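Cystathionine beta-lyases/cystathionine gamma-synthases (Corynebacterium glutamicum, PDB 5X5H) probably condenses O-succinyl-L-homoserine with L-cysteine to give L,L-cystathionine and succinate for methionine biosynthesis, with pyridoxal 5'-phosphate as cofactor. Local coordinates at residues 179-184 with 202-207; 76-81 with 214-219; 279-284 with 304-309; 308-313 with 361-366. All coordinates share one frame; numbering follows the deposited sequence.

Contact 1. Residues 179-184 with 202-207. With PLP (pyridoxal-5'-phosphate), chain B.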
loop_
_atom_site.group_PDB
_atom_site.type_symbol
_atom_site.label_atom_id
_atom_site.label_comp_id
_atom_site.label_asym_id
_atom_site.label_seq_id
_atom_site.Cartn_x
_atom_site.Cartn_y
_atom_site.Cartn_z
ATOM N N ASP A 179 -25.886 -16.447 -0.859
ATOM C CA ASP A 179 -24.987 -15.381 -1.342
ATOM C C ASP A 179 -25.662 -14.071 -0.954
ATOM O O ASP A 179 -26.693 -13.697 -1.527
ATOM C CB ASP A 179 -24.735 -15.553 -2.800
ATOM C CG ASP A 179 -23.888 -14.436 -3.422
ATOM O OD1 ASP A 179 -23.729 -13.350 -2.793
ATOM O OD2 ASP A 179 -23.456 -14.639 -4.618
ATOM N N ASN A 180 -25.115 -13.449 0.109
ATOM C CA ASN A 180 -25.666 -12.230 0.745
ATOM C C ASN A 180 -24.983 -10.963 0.277
ATOM O O ASN A 180 -25.066 -9.939 0.976
ATOM C CB ASN A 180 -25.600 -12.397 2.270
ATOM C CG ASN A 180 -26.481 -11.513 3.038
ATOM O OD1 ASN A 180 -27.608 -11.256 2.611
ATOM N ND2 ASN A 180 -26.021 -10.965 4.171
ATOM N N THR A 181 -24.344 -10.987 -0.890
ATOM C CA THR A 181 -23.584 -9.864 -1.410
ATOM C C THR A 181 -24.436 -8.615 -1.493
ATOM O O THR A 181 -24.007 -7.539 -1.051
ATOM C CB THR A 181 -22.951 -10.201 -2.748
ATOM O OG1 THR A 181 -22.019 -11.308 -2.617
ATOM C CG2 THR A 181 -22.268 -9.070 -3.387
ATOM N N PHE A 182 -25.573 -8.672 -2.207
ATOM C CA PHE A 182 -26.398 -7.462 -2.466
ATOM C C PHE A 182 -27.003 -6.886 -1.230
ATOM O O PHE A 182 -26.940 -5.629 -1.060
ATOM C CB PHE A 182 -27.502 -7.828 -3.452
ATOM C CG PHE A 182 -27.138 -7.720 -4.842
ATOM C CD1 PHE A 182 -25.867 -8.057 -5.376
ATOM C CD2 PHE A 182 -28.134 -7.389 -5.790
ATOM C CE1 PHE A 182 -25.580 -7.894 -6.727
ATOM C CE2 PHE A 182 -27.852 -7.262 -7.117
ATOM C CZ PHE A 182 -26.603 -7.486 -7.618
ATOM N N ALA A 183 -27.449 -7.724 -0.285
ATOM C CA ALA A 183 -28.065 -7.128 0.929
ATOM C C ALA A 183 -27.033 -6.613 1.909
ATOM O O ALA A 183 -27.255 -5.572 2.549
ATOM C CB ALA A 183 -28.860 -8.180 1.658
ATOM N N SER A 184 -25.907 -7.299 1.970
ATOM C CA SER A 184 -24.855 -7.088 2.997
ATOM C C SER A 184 -25.331 -7.568 4.315
ATOM O O SER A 184 -26.544 -7.635 4.588
ATOM C CB SER A 184 -24.336 -5.656 3.018
ATOM O OG SER A 184 -25.085 -4.858 3.951
ATOM N N THR A 202 -16.814 -9.410 -1.140
ATOM C CA THR A 202 -16.488 -8.183 -0.439
ATOM C C THR A 202 -16.040 -7.118 -1.372
ATOM O O THR A 202 -15.936 -5.926 -0.996
ATOM C CB THR A 202 -15.481 -8.452 0.658
ATOM O OG1 THR A 202 -14.227 -8.913 0.094
ATOM C CG2 THR A 202 -15.910 -9.498 1.639
ATOM N N THR A 203 -15.781 -7.463 -2.665
ATOM C CA THR A 203 -15.562 -6.506 -3.745
ATOM C C THR A 203 -16.583 -5.409 -3.805
ATOM O O THR A 203 -16.298 -4.321 -4.317
ATOM C CB THR A 203 -15.579 -7.324 -5.055
ATOM O OG1 THR A 203 -14.693 -8.443 -4.918
ATOM C CG2 THR A 203 -15.094 -6.469 -6.214
ATOM N N LYS A 204 -17.793 -5.755 -3.414
ATOM C CA LYS A 204 -18.960 -4.894 -3.558
ATOM C C LYS A 204 -19.183 -4.026 -2.308
ATOM O O LYS A 204 -18.322 -3.218 -2.044
ATOM C CB LYS A 204 -20.154 -5.755 -3.976
ATOM C CG LYS A 204 -20.009 -6.768 -5.057
ATOM C CD LYS A 204 -19.343 -6.278 -6.217
ATOM C CE LYS A 204 -19.209 -7.370 -7.408
ATOM N NZ LYS A 204 -20.163 -8.514 -7.713
ATOM N N TYR A 205 -20.266 -4.163 -1.588
ATOM C CA TYR A 205 -20.558 -3.306 -0.465
ATOM C C TYR A 205 -19.640 -3.352 0.715
ATOM O O TYR A 205 -19.438 -2.290 1.382
ATOM C CB TYR A 205 -22.019 -3.471 0.033
ATOM C CG TYR A 205 -23.123 -3.042 -0.902
ATOM C CD1 TYR A 205 -23.388 -1.743 -1.053
ATOM C CD2 TYR A 205 -23.795 -3.973 -1.679
ATOM C CE1 TYR A 205 -24.429 -1.329 -1.881
ATOM C CE2 TYR A 205 -24.782 -3.558 -2.545
ATOM C CZ TYR A 205 -25.058 -2.243 -2.632
ATOM O OH TYR A 205 -26.103 -1.804 -3.484
ATOM N N ILE A 206 -19.162 -4.539 1.098
ATOM C CA ILE A 206 -18.348 -4.620 2.310
ATOM C C ILE A 206 -17.076 -3.743 2.187
ATOM O O ILE A 206 -16.832 -2.873 3.048
ATOM C CB ILE A 206 -18.078 -6.071 2.682
ATOM C CG1 ILE A 206 -19.343 -6.649 3.274
ATOM C CG2 ILE A 206 -16.876 -6.228 3.597
ATOM C CD1 ILE A 206 -19.293 -8.174 3.387
ATOM N N GLY A 207 -16.285 -3.889 1.129
ATOM C CA GLY A 207 -15.214 -2.934 0.873
ATOM C C GLY A 207 -15.679 -1.558 0.595
ATOM O O GLY A 207 -15.150 -0.600 1.118
HETATM N N1 PLP B . -22.062 -12.953 -6.194
HETATM C C2 PLP B . -22.675 -11.842 -6.541
HETATM C C2A PLP B . -24.099 -11.698 -6.122
HETATM C C3 PLP B . -21.970 -10.824 -7.091
HETATM O O3 PLP B . -22.551 -9.627 -7.445
HETATM C C4 PLP B . -20.603 -10.950 -7.389
HETATM C C4A PLP B . -19.872 -9.830 -8.009
HETATM C C5 PLP B . -19.990 -12.206 -7.169
HETATM C C6 PLP B . -20.776 -13.163 -6.551
HETATM C C5A PLP B . -18.549 -12.533 -7.555
HETATM O O4P PLP B . -17.589 -11.847 -6.682
HETATM P P PLP B . -16.174 -11.405 -7.241
HETATM O O1P PLP B . -16.418 -10.479 -8.416
HETATM O O2P PLP B . -15.609 -10.763 -5.989
HETATM O O3P PLP B . -15.404 -12.672 -7.624
HETATM O O HOH W 1 -28.084 -3.508 -2.269
#
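Thr181 and Lys204 approach with their CA atoms 7.1 Å apart, while Ser184 and Tyr205 form the other close backbone pair of two irregular loops that follow neighbouring parallel strands. Asp179 OD1 bends the first loop into an Asx turn by accepting the Thr181 backbone N; the Thr181 hydroxyl OG1 reaches the same oxygen at 2.7 Å on its syn side. With chi1 at -62°, that hydroxyl lies beside its own backbone N and the methyl swings the other way, so that Thr181 CG2 packs on Lys204 CG at 3.6 Å. The Tyr205 ring presents CE2 to the carbonyl of Phe182, 3.3 Å from its O, and a water donates to the same O while bonding weakly to Tyr205 OH. The two loops meet again through the cofactor. Lys204 NZ stands 1.4 Å from C4A of PLP, a covalent distance consistent with an internal aldimine, and gives a weak bond to O3. Thr203 OG1 donates to phosphate oxygen O2P at 2.7 Å. Asp179 OD2 lies 2.7 Å from pyridine N1, and Phe182 turns a ring edge to O3. Ser201, Gly82 and Met83, with Tyr52 and Arg54 of the second subunit, also hydrogen-bond the cofactor. An aspartate at the pyridine nitrogen and a lysine at C4A are characteristic of fold-type I PLP enzymes, where the acid would be expected to strengthen the electron-withdrawing character of the ring.

Contact 2. Residues 76-81 with 214-219. With PLP (pyridoxal-5'-phosphate), chain B.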
loop_
_atom_site.group_PDB
_atom_site.type_symbol
_atom_site.label_atom_id
_atom_site.label_comp_id
_atom_site.label_asym_id
_atom_site.label_seq_id
_atom_site.Cartn_x
_atom_site.Cartn_y
_atom_site.Cartn_z
ATOM N N GLY A 76 -15.440 -17.233 10.196
ATOM C CA GLY A 76 -15.292 -16.578 8.949
ATOM C C GLY A 76 -13.970 -16.860 8.303
ATOM O O GLY A 76 -12.948 -16.923 8.969
ATOM N N ARG A 77 -13.919 -16.998 6.962
ATOM C CA ARG A 77 -12.675 -17.161 6.250
ATOM C C ARG A 77 -12.705 -16.393 4.952
ATOM O O ARG A 77 -13.755 -16.416 4.251
ATOM C CB ARG A 77 -12.318 -18.599 5.961
ATOM C CG ARG A 77 -12.230 -19.542 7.216
ATOM C CD ARG A 77 -10.969 -19.279 8.016
ATOM N NE ARG A 77 -11.020 -20.058 9.260
ATOM C CZ ARG A 77 -10.138 -20.012 10.240
ATOM N NH1 ARG A 77 -9.073 -19.284 10.112
ATOM N NH2 ARG A 77 -10.341 -20.721 11.334
ATOM N N ALA A 78 -11.614 -15.687 4.629
ATOM C CA ALA A 78 -11.491 -14.806 3.491
ATOM C C ALA A 78 -10.703 -15.396 2.397
ATOM O O ALA A 78 -9.805 -16.221 2.517
ATOM C CB ALA A 78 -10.889 -13.492 3.895
ATOM N N PHE A 79 -11.050 -14.951 1.174
ATOM C CA PHE A 79 -10.540 -15.446 -0.064
ATOM C C PHE A 79 -10.232 -14.287 -1.051
ATOM O O PHE A 79 -10.745 -13.188 -0.863
ATOM C CB PHE A 79 -11.512 -16.452 -0.721
ATOM C CG PHE A 79 -11.762 -17.653 0.177
ATOM C CD1 PHE A 79 -10.866 -18.665 0.249
ATOM C CD2 PHE A 79 -12.813 -17.641 1.098
ATOM C CE1 PHE A 79 -11.036 -19.763 1.104
ATOM C CE2 PHE A 79 -13.042 -18.683 1.945
ATOM C CZ PHE A 79 -12.123 -19.712 1.984
ATOM N N SER A 80 -9.511 -14.621 -2.136
ATOM C CA SER A 80 -9.058 -13.634 -3.070
ATOM C C SER A 80 -10.214 -12.943 -3.841
ATOM O O SER A 80 -9.969 -11.881 -4.432
ATOM C CB SER A 80 -8.228 -14.300 -4.190
ATOM O OG SER A 80 -7.262 -15.102 -3.692
ATOM N N SER A 81 -11.395 -13.576 -3.943
ATOM C CA SER A 81 -12.525 -13.007 -4.697
ATOM C C SER A 81 -13.742 -13.737 -4.203
ATOM O O SER A 81 -13.706 -14.804 -3.602
ATOM C CB SER A 81 -12.321 -13.099 -6.218
ATOM O OG SER A 81 -12.364 -14.522 -6.570
ATOM N N GLY A 214 -12.359 -9.299 -3.343
ATOM C CA GLY A 214 -12.288 -10.223 -2.221
ATOM C C GLY A 214 -13.574 -11.012 -2.024
ATOM O O GLY A 214 -14.630 -10.619 -2.513
ATOM N N GLY A 215 -13.468 -12.149 -1.320
ATOM C CA GLY A 215 -14.615 -12.952 -0.900
ATOM C C GLY A 215 -14.525 -13.386 0.503
ATOM O O GLY A 215 -13.434 -13.293 1.122
ATOM N N LEU A 216 -15.639 -13.827 1.083
ATOM C CA LEU A 216 -15.632 -14.255 2.435
ATOM C C LEU A 216 -16.768 -15.206 2.674
ATOM O O LEU A 216 -17.857 -15.007 2.113
ATOM C CB LEU A 216 -15.666 -13.048 3.337
ATOM C CG LEU A 216 -14.907 -13.097 4.713
ATOM C CD1 LEU A 216 -14.367 -11.782 5.082
ATOM C CD2 LEU A 216 -15.744 -13.738 5.817
ATOM N N VAL A 217 -16.569 -16.230 3.490
ATOM C CA VAL A 217 -17.567 -17.230 3.877
ATOM C C VAL A 217 -17.697 -17.218 5.350
ATOM O O VAL A 217 -16.659 -17.257 6.047
ATOM C CB VAL A 217 -17.218 -18.601 3.377
ATOM C CG1 VAL A 217 -18.308 -19.606 3.774
ATOM C CG2 VAL A 217 -17.010 -18.643 1.895
ATOM N N VAL A 218 -18.950 -17.188 5.863
ATOM C CA VAL A 218 -19.187 -17.258 7.262
ATOM C C VAL A 218 -20.124 -18.447 7.623
ATOM O O VAL A 218 -20.950 -18.881 6.778
ATOM C CB VAL A 218 -19.736 -15.994 7.874
ATOM C CG1 VAL A 218 -18.797 -14.783 7.664
ATOM C CG2 VAL A 218 -21.080 -15.679 7.322
ATOM N N THR A 219 -19.976 -18.965 8.838
ATOM C CA THR A 219 -20.754 -20.101 9.311
ATOM C C THR A 219 -20.725 -20.163 10.798
ATOM O O THR A 219 -19.840 -19.630 11.404
ATOM C CB THR A 219 -20.164 -21.330 8.670
ATOM O OG1 THR A 219 -20.963 -22.547 8.987
ATOM C CG2 THR A 219 -18.778 -21.688 9.068
HETATM N N1 PLP B . -22.062 -12.953 -6.194
HETATM C C2 PLP B . -22.675 -11.842 -6.541
HETATM C C2A PLP B . -24.099 -11.698 -6.122
HETATM C C3 PLP B . -21.970 -10.824 -7.091
HETATM O O3 PLP B . -22.551 -9.627 -7.445
HETATM C C4 PLP B . -20.603 -10.950 -7.389
HETATM C C4A PLP B . -19.872 -9.830 -8.009
HETATM C C5 PLP B . -19.990 -12.206 -7.169
HETATM C C6 PLP B . -20.776 -13.163 -6.551
HETATM C C5A PLP B . -18.549 -12.533 -7.555
HETATM O O4P PLP B . -17.589 -11.847 -6.682
HETATM P P PLP B . -16.174 -11.405 -7.241
HETATM O O1P PLP B . -16.418 -10.479 -8.416
HETATM O O2P PLP B . -15.609 -10.763 -5.989
HETATM O O3P PLP B . -15.404 -12.672 -7.624
#
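Arg77 and Val217 exchange two backbone hydrogen bonds, both 2.9 Å between N of one residue and O of the other, and Phe79 and Gly215 form the next hydrogen-bonded pair of this antiparallel ladder. Between them Ala78 faces Leu216 as a non-hydrogen-bonded pair, its CA leaning on Gly215 O at 3.4 Å. Beyond Phe79 the chain folds over Gly215, whose CA makes a CH...O contact of 3.4 Å with Ser81 O; the bare glycine backbone accepts this close passage. Ser81 CB lies 3.4 Å from phosphate oxygen O3P of PLP, while its OG caps Ala84 N at the start of helix 82-93 and bonds to Gly236 O of the second subunit. Side chains then pack along both faces. On one, Phe79 CE2 meets Val217 CG2 at 4.0 Å. On the other, Ala78 CB touches Leu216 CD1 at 4.1 Å. The ladder forms one margin of the seven-stranded sheet within this chain: helices 82-93 and 222-235 pack against the face of Phe79 and Val217, helix 58-70 against that of Leu216 and Val218, and strand 197-201 continues the sheet beyond 215-219.

Contact 3. Residues 279-284 with 304-309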
loop_
_atom_site.group_PDB
_atom_site.type_symbol
_atom_site.label_atom_id
_atom_site.label_comp_id
_atom_site.label_asym_id
_atom_site.label_seq_id
_atom_site.Cartn_x
_atom_site.Cartn_y
_atom_site.Cartn_z
ATOM N N SER A 279 -40.877 0.468 -18.554
ATOM C CA SER A 279 -41.947 -0.493 -18.419
ATOM C C SER A 279 -42.065 -1.136 -17.050
ATOM O O SER A 279 -43.150 -1.334 -16.562
ATOM C CB SER A 279 -41.896 -1.642 -19.480
ATOM O OG SER A 279 -40.576 -2.106 -19.458
ATOM N N THR A 280 -40.932 -1.375 -16.351
ATOM C CA THR A 280 -40.936 -2.071 -15.082
ATOM C C THR A 280 -39.722 -1.534 -14.301
ATOM O O THR A 280 -38.647 -1.501 -14.842
ATOM C CB THR A 280 -40.727 -3.632 -15.169
ATOM O OG1 THR A 280 -41.808 -4.169 -15.984
ATOM C CG2 THR A 280 -40.813 -4.313 -13.895
ATOM N N VAL A 281 -39.959 -1.193 -13.026
ATOM C CA VAL A 281 -38.881 -0.930 -12.010
ATOM C C VAL A 281 -38.840 -2.118 -11.102
ATOM O O VAL A 281 -39.799 -2.519 -10.520
ATOM C CB VAL A 281 -39.128 0.315 -11.230
ATOM C CG1 VAL A 281 -37.954 0.564 -10.258
ATOM C CG2 VAL A 281 -39.272 1.484 -12.124
ATOM N N LEU A 282 -37.627 -2.724 -11.012
ATOM C CA LEU A 282 -37.331 -3.792 -10.166
ATOM C C LEU A 282 -36.586 -3.230 -8.942
ATOM O O LEU A 282 -35.440 -2.809 -9.062
ATOM C CB LEU A 282 -36.451 -4.856 -10.894
ATOM C CG LEU A 282 -37.172 -5.505 -12.087
ATOM C CD1 LEU A 282 -36.198 -6.224 -12.970
ATOM C CD2 LEU A 282 -38.271 -6.358 -11.645
ATOM N N TYR A 283 -37.271 -3.224 -7.841
ATOM C CA TYR A 283 -36.698 -2.730 -6.561
ATOM C C TYR A 283 -37.454 -3.416 -5.461
ATOM O O TYR A 283 -38.709 -3.282 -5.391
ATOM C CB TYR A 283 -36.794 -1.213 -6.437
ATOM C CG TYR A 283 -36.095 -0.669 -5.145
ATOM C CD1 TYR A 283 -34.705 -0.825 -4.991
ATOM C CD2 TYR A 283 -36.792 -0.135 -4.074
ATOM C CE1 TYR A 283 -34.107 -0.445 -3.859
ATOM C CE2 TYR A 283 -36.128 0.255 -2.927
ATOM C CZ TYR A 283 -34.793 0.073 -2.834
ATOM O OH TYR A 283 -34.144 0.385 -1.660
ATOM N N PRO A 284 -36.848 -4.129 -4.504
ATOM C CA PRO A 284 -37.561 -4.888 -3.525
ATOM C C PRO A 284 -38.532 -4.114 -2.635
ATOM O O PRO A 284 -39.482 -4.714 -2.041
ATOM C CB PRO A 284 -36.453 -5.675 -2.735
ATOM C CG PRO A 284 -35.347 -5.681 -3.678
ATOM C CD PRO A 284 -35.381 -4.402 -4.397
ATOM N N GLY A 304 -29.502 -0.906 -2.231
ATOM C CA GLY A 304 -29.060 0.104 -3.139
ATOM C C GLY A 304 -29.141 -0.149 -4.637
ATOM O O GLY A 304 -28.760 0.713 -5.434
ATOM N N MET A 305 -29.581 -1.334 -4.997
ATOM C CA MET A 305 -29.615 -1.764 -6.405
ATOM C C MET A 305 -31.014 -1.564 -6.947
ATOM O O MET A 305 -32.005 -1.781 -6.284
ATOM C CB MET A 305 -29.250 -3.210 -6.494
ATOM C CG MET A 305 -27.815 -3.545 -6.070
ATOM S SD MET A 305 -26.507 -2.698 -6.860
ATOM C CE MET A 305 -26.775 -3.259 -8.548
ATOM N N ILE A 306 -31.063 -1.115 -8.185
ATOM C CA ILE A 306 -32.392 -1.019 -8.929
ATOM C C ILE A 306 -32.098 -1.560 -10.323
ATOM O O ILE A 306 -31.114 -1.190 -10.973
ATOM C CB ILE A 306 -32.754 0.427 -9.095
ATOM C CG1 ILE A 306 -32.893 1.154 -7.752
ATOM C CG2 ILE A 306 -34.084 0.554 -9.902
ATOM C CD1 ILE A 306 -33.122 2.639 -7.856
ATOM N N SER A 307 -33.009 -2.351 -10.857
ATOM C CA SER A 307 -33.004 -2.666 -12.275
ATOM C C SER A 307 -34.239 -2.112 -12.952
ATOM O O SER A 307 -35.245 -1.931 -12.282
ATOM C CB SER A 307 -32.850 -4.157 -12.523
ATOM O OG SER A 307 -31.466 -4.543 -12.237
ATOM N N VAL A 308 -34.091 -1.822 -14.192
ATOM C CA VAL A 308 -35.127 -1.057 -14.956
ATOM C C VAL A 308 -35.235 -1.743 -16.303
ATOM O O VAL A 308 -34.250 -1.934 -16.963
ATOM C CB VAL A 308 -34.681 0.347 -15.127
ATOM C CG1 VAL A 308 -35.775 1.193 -15.794
ATOM C CG2 VAL A 308 -34.284 0.993 -13.786
ATOM N N ARG A 309 -36.483 -1.967 -16.727
ATOM C CA ARG A 309 -36.756 -2.438 -18.090
ATOM C C ARG A 309 -37.397 -1.337 -18.870
ATOM O O ARG A 309 -38.363 -0.755 -18.398
ATOM C CB ARG A 309 -37.617 -3.674 -18.059
ATOM C CG ARG A 309 -37.017 -4.891 -17.363
ATOM C CD ARG A 309 -37.719 -6.226 -17.409
ATOM N NE ARG A 309 -37.839 -6.616 -18.806
ATOM C CZ ARG A 309 -38.585 -7.601 -19.259
ATOM N NH1 ARG A 309 -39.133 -8.425 -18.427
ATOM N NH2 ARG A 309 -38.628 -7.754 -20.576
#
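Ser279 and Thr280 face Arg309, a classic beta bulge in which one carbonyl serves two successive amides. Ser279 N donates to Arg309 O at 2.8 Å, and Thr280 N adds a weak bond to the same oxygen; Arg309 N returns a nearly straight bond (177°) to Thr280 O. After the bulge, Val281 pairs with Val308 without hydrogen bonds and sends CG1 to Ile306 CG2, 3.9 Å away, because chi1 of -177° sets that methyl anti to the backbone N. Leu282 regains the ladder, its N bonded to Ser307 O at 2.8 Å and its O accepting Ser307 N at 3.1 Å. On the face of Thr280, Leu282 and Arg309, Leu282 CD1 touches Ser307 CB, whose hydroxyl turns to the carbonyl of Pro155. Tyr283 leaves the strand with Met305 O at the edge of its ring, in the ring plane and 3.1 Å from CD1, which also touches Ile306 CG1. Its OH is bonded to Gly303 O. Strand 278-282 is outermost in the five-stranded sheet of this chain, with 305-310 inside it. Polar ends of Ser307 and Tyr283 are met by main-chain oxygens, Val281 and Val308 pack against Leu272 of helix 254-273, and the bulge keeps Arg309 bonded.

Contact 4. Residues 308-313 with 361-366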
loop_
_atom_site.group_PDB
_atom_site.type_symbol
_atom_site.label_atom_id
_atom_site.label_comp_id
_atom_site.label_asym_id
_atom_site.label_seq_id
_atom_site.Cartn_x
_atom_site.Cartn_y
_atom_site.Cartn_z
ATOM N N VAL A 308 -34.091 -1.822 -14.192
ATOM C CA VAL A 308 -35.127 -1.057 -14.956
ATOM C C VAL A 308 -35.235 -1.743 -16.303
ATOM O O VAL A 308 -34.250 -1.934 -16.963
ATOM C CB VAL A 308 -34.681 0.347 -15.127
ATOM C CG1 VAL A 308 -35.775 1.193 -15.794
ATOM C CG2 VAL A 308 -34.284 0.993 -13.786
ATOM N N ARG A 309 -36.483 -1.967 -16.727
ATOM C CA ARG A 309 -36.756 -2.438 -18.090
ATOM C C ARG A 309 -37.397 -1.337 -18.870
ATOM O O ARG A 309 -38.363 -0.755 -18.398
ATOM C CB ARG A 309 -37.617 -3.674 -18.059
ATOM C CG ARG A 309 -37.017 -4.891 -17.363
ATOM C CD ARG A 309 -37.719 -6.226 -17.409
ATOM N NE ARG A 309 -37.839 -6.616 -18.806
ATOM C CZ ARG A 309 -38.585 -7.601 -19.259
ATOM N NH1 ARG A 309 -39.133 -8.425 -18.427
ATOM N NH2 ARG A 309 -38.628 -7.754 -20.576
ATOM N N PHE A 310 -36.873 -1.027 -20.067
ATOM C CA PHE A 310 -37.240 0.065 -20.887
ATOM C C PHE A 310 -38.316 -0.322 -21.971
ATOM O O PHE A 310 -38.165 -1.325 -22.630
ATOM C CB PHE A 310 -36.037 0.627 -21.569
ATOM C CG PHE A 310 -35.181 1.442 -20.641
ATOM C CD1 PHE A 310 -34.237 0.875 -19.852
ATOM C CD2 PHE A 310 -35.400 2.786 -20.520
ATOM C CE1 PHE A 310 -33.535 1.634 -18.885
ATOM C CE2 PHE A 310 -34.651 3.551 -19.599
ATOM C CZ PHE A 310 -33.657 2.956 -18.815
ATOM N N ALA A 311 -39.318 0.527 -22.025
ATOM C CA ALA A 311 -40.421 0.319 -23.006
ATOM C C ALA A 311 -39.880 0.298 -24.401
ATOM O O ALA A 311 -40.404 -0.450 -25.255
ATOM C CB ALA A 311 -41.403 1.462 -22.808
ATOM N N GLY A 312 -38.845 1.042 -24.686
ATOM C CA GLY A 312 -38.237 1.052 -26.043
ATOM C C GLY A 312 -37.230 0.000 -26.332
ATOM O O GLY A 312 -36.468 0.081 -27.330
ATOM N N GLY A 313 -37.173 -1.007 -25.508
ATOM C CA GLY A 313 -36.388 -2.211 -25.718
ATOM C C GLY A 313 -34.892 -1.983 -25.572
ATOM O O GLY A 313 -34.444 -0.979 -24.961
ATOM N N ASP A 361 -33.753 -5.511 -22.625
ATOM C CA ASP A 361 -34.229 -4.231 -22.353
ATOM C C ASP A 361 -33.910 -3.725 -20.901
ATOM O O ASP A 361 -34.404 -2.667 -20.539
ATOM C CB ASP A 361 -35.780 -4.182 -22.530
ATOM C CG ASP A 361 -36.536 -5.026 -21.656
ATOM O OD1 ASP A 361 -36.078 -5.553 -20.669
ATOM O OD2 ASP A 361 -37.831 -5.302 -21.920
ATOM N N LEU A 362 -33.077 -4.505 -20.208
ATOM C CA LEU A 362 -32.834 -4.344 -18.744
ATOM C C LEU A 362 -31.507 -3.631 -18.485
ATOM O O LEU A 362 -30.494 -3.967 -19.088
ATOM C CB LEU A 362 -32.940 -5.619 -18.004
ATOM C CG LEU A 362 -32.890 -5.532 -16.459
ATOM C CD1 LEU A 362 -33.609 -6.604 -15.804
ATOM C CD2 LEU A 362 -31.391 -5.572 -16.015
ATOM N N VAL A 363 -31.577 -2.593 -17.644
ATOM C CA VAL A 363 -30.369 -1.890 -17.111
ATOM C C VAL A 363 -30.348 -2.066 -15.623
ATOM O O VAL A 363 -31.363 -1.992 -14.949
ATOM C CB VAL A 363 -30.414 -0.412 -17.455
ATOM C CG1 VAL A 363 -29.279 0.399 -16.752
ATOM C CG2 VAL A 363 -30.309 -0.228 -18.969
ATOM N N ARG A 364 -29.122 -2.393 -15.093
ATOM C CA ARG A 364 -28.923 -2.589 -13.663
ATOM C C ARG A 364 -28.153 -1.377 -13.172
ATOM O O ARG A 364 -27.141 -0.957 -13.763
ATOM C CB ARG A 364 -28.138 -3.824 -13.376
ATOM C CG ARG A 364 -27.937 -4.163 -11.899
ATOM C CD ARG A 364 -26.927 -5.262 -11.637
ATOM N NE ARG A 364 -25.605 -4.703 -11.745
ATOM C CZ ARG A 364 -24.517 -5.441 -11.839
ATOM N NH1 ARG A 364 -24.562 -6.719 -11.716
ATOM N NH2 ARG A 364 -23.372 -4.893 -11.898
ATOM N N ILE A 365 -28.706 -0.763 -12.105
ATOM C CA ILE A 365 -28.107 0.442 -11.547
ATOM C C ILE A 365 -27.717 0.212 -10.124
ATOM O O ILE A 365 -28.487 -0.275 -9.299
ATOM C CB ILE A 365 -29.061 1.661 -11.565
ATOM C CG1 ILE A 365 -29.676 1.815 -13.007
ATOM C CG2 ILE A 365 -28.350 2.905 -11.177
ATOM C CD1 ILE A 365 -30.782 2.885 -13.002
ATOM N N SER A 366 -26.417 0.508 -9.826
ATOM C CA SER A 366 -25.890 0.541 -8.435
ATOM C C SER A 366 -25.926 2.006 -7.988
ATOM O O SER A 366 -25.092 2.801 -8.427
ATOM C CB SER A 366 -24.500 -0.063 -8.421
ATOM O OG SER A 366 -23.990 0.005 -7.046
#
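A strand pair of the C-terminal five-stranded sheet, 308-310 against 362-366, runs antiparallel here and is closed at its outer end by a salt bridge between Arg309 and Asp361. The guanidinium grips the carboxylate side-on: NE gives a bond of 2.8 Å to OD1 at 164°, using the syn lone pair of that oxygen, and NH2 reaches OD2 at 2.9 Å. The two planes are turned 47° from each other, so each bond is somewhat tilted. Asp361 holds its CG between the backbone N and the carbonyl carbon (chi1 62°), which brings the carboxylate to the arginine, while its CB lies 3.8 Å from Gly313 CA. Aspartate main chain joins in too, for Phe310 N donates to Asp361 O at 3.0 Å. The same carbonyl oxygen stands in the plane of the Phe310 ring, at its edge near CD1. Farther along that ring, CE1 packs on Val363 CG2 at 3.7 Å; both residues also contact Ala317 of helix 313-323. Val308 N to Val363 O and Val363 N to Val308 O are backbone bonds of 2.8 Å each. Val308 CG2 meets Ile365 CD1. From Phe310 to Gly313 the chain makes a type I turn, with Gly313 N bonded to Phe310 O, and enters helix 313-323. Chemically, one aspartate holds two successive residues of the facing strand: its carboxylate pairs with the partly exposed Arg309, probably neutralising much of its charge, while its carbonyl binds the N of Phe310, the turn's first residue.

In the fold
From the N terminus, strand 75-79 comes first, and contact 2 joins it to 215-219 across 132 intervening residues, the longest closure of the four. Contact 1 falls within that span, bringing together the loops after strands 175-179 and 197-201; Thr203 OG1 and Gly214 N probably hydrogen-bond where the two contacts touch, and both border the PLP. Contact 3 closes a shorter loop between 279-284 and 304-309, and contact 4 takes up strand 305-310, sharing Val308 and Arg309, to reach 361-366. None of the loops cross. Contact 2 ties two strands of the cofactor-binding sheet, contact 1 the loops after two others, contacts 3 and 4 the smaller sheet, and Met305 packs on Tyr205 and Phe182 between them.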